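Local coordinates for putative bacterial transcription regulation protein (Staphylococcus aureus, PDB 3LUR), which probably acts in bacterial transcription regulation by binding an effector through a single barrel-like domain of the integron-associated effector-binding family, at residues 90-94 against 95-99. Residues are numbered along the deposited sequence; the frame is centred on the assembly and turned at random.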
ATOM      1  N   ILE A  90       1.548 -11.768   6.809  1.00 18.35           N
ATOM      2  CA  ILE A  90       2.487 -11.041   7.679  1.00 18.50           C
ATOM      3  C   ILE A  90       1.838 -10.045   8.625  1.00 17.63           C
ATOM      4  O   ILE A  90       0.660  -9.743   8.505  1.00 17.98           O
ATOM      5  CB  ILE A  90       3.550 -10.305   6.843  1.00 18.56           C
ATOM      6  CG1 ILE A  90       2.946  -9.095   6.145  1.00 20.23           C
ATOM      7  CG2 ILE A  90       4.204 -11.335   5.851  1.00 19.08           C
ATOM      8  CD1 ILE A  90       3.934  -8.161   5.571  1.00 21.30           C
ATOM      9  N   THR A  91       2.624  -9.568   9.588  1.00 16.49           N
ATOM     10  CA  THR A  91       2.162  -8.568  10.526  1.00 15.56           C
ATOM     11  C   THR A  91       2.721  -7.224  10.174  1.00 14.95           C
ATOM     12  O   THR A  91       3.942  -7.038  10.118  1.00 15.44           O
ATOM     13  CB  THR A  91       2.594  -8.872  11.973  1.00 15.33           C
ATOM     14  OG1 THR A  91       2.059 -10.122  12.366  1.00 14.95           O
ATOM     15  CG2 THR A  91       2.072  -7.802  12.907  1.00 16.11           C
ATOM     16  N   LEU A  92       1.828  -6.276   9.948  1.00 14.37           N
ATOM     17  CA  LEU A  92       2.202  -4.900   9.766  1.00 14.36           C
ATOM     18  C   LEU A  92       2.113  -4.311  11.173  1.00 13.99           C
ATOM     19  O   LEU A  92       1.022  -4.188  11.729  1.00 14.53           O
ATOM     20  CB  LEU A  92       1.256  -4.200   8.813  1.00 14.19           C
ATOM     21  CG  LEU A  92       1.496  -2.706   8.603  1.00 15.08           C
ATOM     22  CD1 LEU A  92       2.802  -2.513   7.838  1.00 16.76           C
ATOM     23  CD2 LEU A  92       0.342  -2.067   7.882  1.00 16.01           C
ATOM     24  N   ALA A  93       3.264  -3.975  11.744  1.00 12.95           N
ATOM     25  CA  ALA A  93       3.343  -3.502  13.119  1.00 12.53           C
ATOM     26  C   ALA A  93       2.629  -2.188  13.303  1.00 11.65           C
ATOM     27  O   ALA A  93       2.696  -1.333  12.446  1.00 10.72           O
ATOM     28  CB  ALA A  93       4.813  -3.363  13.553  1.00 12.64           C
ATOM     29  N   SER A  94       2.046  -2.002  14.489  1.00 11.30           N
ATOM     30  CA  SER A  94       1.295  -0.785  14.809  1.00 11.75           C
ATOM     31  C   SER A  94       2.117   0.463  14.592  1.00 11.72           C
ATOM     32  O   SER A  94       3.311   0.508  14.936  1.00 11.94           O
ATOM     33  CB  SER A  94       0.834  -0.781  16.264  1.00 11.20           C
ATOM     34  OG  SER A  94       1.929  -0.767  17.138  1.00 14.99           O
ATOM     35  N   SER A  95       1.454   1.499  14.125  1.00 11.08           N
ATOM     36  CA  SER A  95       2.125   2.754  13.863  1.00 10.95           C
ATOM     37  C   SER A  95       1.139   3.866  13.710  1.00 10.59           C
ATOM     38  O   SER A  95      -0.057   3.633  13.411  1.00 10.67           O
ATOM     39  CB  SER A  95       2.945   2.658  12.566  1.00 10.83           C
ATOM     40  OG  SER A  95       3.696   3.839  12.358  1.00 10.40           O
ATOM     41  N   LYS A  96       1.636   5.069  13.922  1.00 10.86           N
ATOM     42  CA  LYS A  96       0.935   6.269  13.517  1.00 11.42           C
ATOM     43  C   LYS A  96       1.305   6.507  12.055  1.00 11.19           C
ATOM     44  O   LYS A  96       2.365   6.047  11.569  1.00 10.99           O
ATOM     45  CB  LYS A  96       1.316   7.477  14.369  1.00 11.89           C
ATOM     46  CG  LYS A  96       0.783   7.452  15.799  1.00 15.68           C
ATOM     47  CD  LYS A  96       1.180   8.750  16.519  1.00 18.76           C
ATOM     48  CE  LYS A  96       0.598   8.826  17.928  1.00 20.27           C
ATOM     49  NZ  LYS A  96       1.089  10.033  18.653  1.00 21.27           N
ATOM     50  N   TYR A  97       0.427   7.211  11.353  1.00 10.80           N
ATOM     51  CA  TYR A  97       0.590   7.462   9.945  1.00 10.87           C
ATOM     52  C   TYR A  97       0.149   8.853   9.582  1.00 11.17           C
ATOM     53  O   TYR A  97      -0.712   9.440  10.254  1.00 11.37           O
ATOM     54  CB  TYR A  97      -0.304   6.510   9.111  1.00 11.04           C
ATOM     55  CG  TYR A  97       0.079   5.044   9.157  1.00  9.82           C
ATOM     56  CD1 TYR A  97      -0.370   4.214  10.167  1.00 10.03           C
ATOM     57  CD2 TYR A  97       0.890   4.509   8.191  1.00 10.11           C
ATOM     58  CE1 TYR A  97       0.006   2.863  10.200  1.00  9.62           C
ATOM     59  CE2 TYR A  97       1.254   3.204   8.196  1.00  9.91           C
ATOM     60  CZ  TYR A  97       0.826   2.376   9.188  1.00  9.92           C
ATOM     61  OH  TYR A  97       1.242   1.093   9.139  1.00 13.17           O
HETATM   62  N   MSE A  98       0.781   9.388   8.532  1.00 11.46           N
HETATM   63  CA  MSE A  98       0.257  10.537   7.834  1.00 11.29           C
HETATM   64  C   MSE A  98      -0.477   9.925   6.652  1.00 11.21           C
HETATM   65  O   MSE A  98       0.084   9.086   5.937  1.00 12.10           O
HETATM   66  CB  MSE A  98       1.359  11.470   7.355  1.00 11.12           C
HETATM   67  CG  MSE A  98       2.150  12.089   8.464  1.00 11.67           C
HETATM   68 SE   MSE A  98       3.602  13.160   7.685  0.75 11.09          SE
HETATM   69  CE  MSE A  98       4.595  11.712   6.875  1.00 15.29           C
ATOM     70  N   VAL A  99      -1.737  10.292   6.474  1.00 10.85           N
ATOM     71  CA  VAL A  99      -2.554   9.748   5.407  1.00 10.14           C
ATOM     72  C   VAL A  99      -2.907  10.814   4.389  1.00 10.89           C
ATOM     73  O   VAL A  99      -3.551  11.819   4.727  1.00 11.19           O
ATOM     74  CB  VAL A  99      -3.825   9.109   5.935  1.00 10.91           C
ATOM     75  CG1 VAL A  99      -4.643   8.462   4.752  1.00 11.32           C
ATOM     76  CG2 VAL A  99      -3.491   8.086   6.988  1.00  9.31           C
TER
HETATM   77  O   HOH W   1       0.510  -0.151  11.299  1.00 11.72           O
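Y97 and L92 meet from opposite directions across the break in one long strand. The phenol oxygen does the touching. OH of Y97 lies 3.5 Å from CD2 of L92 and a little farther from CG of L92, so the tyrosine reaches the leucine with its hydroxyl end and not with a ring face. Two torsions bring the groups together: CG of L92 is anti to its backbone N, while CG of Y97 is anti to its carbonyl carbon (chi1 -67°). A water sits at the ring edge, in the ring plane. It donates to O of A93 over 2.7 Å and also bonds to OH of Y97 at 2.6 Å. The hydroxyl of the buried Y97 is thus tied to the backbone of the short extended break at A93 and S94. This break interrupts strand 88-103, which lies between strands 5-21 and 149-156 in a six-stranded antiparallel barrel, in a protein assigned to the SHS2 clan. Backbone bonds from L92 to L12 and from S95 to L9 hold both sides of the break to strand 5-21. The ring of Y97 also packs edge-to-face with W153 of strand 149-156. S95, the first residue after the break, is buried. Its OG donates to O of K96 over 2.7 Å, with a C=O...OG angle of 127° and OG tilted 22° from the carbonyl plane. A second hydrogen bond joins OG of S95 to NZ of K130. S94 is exposed, and its backbone N is bonded to OG of S11.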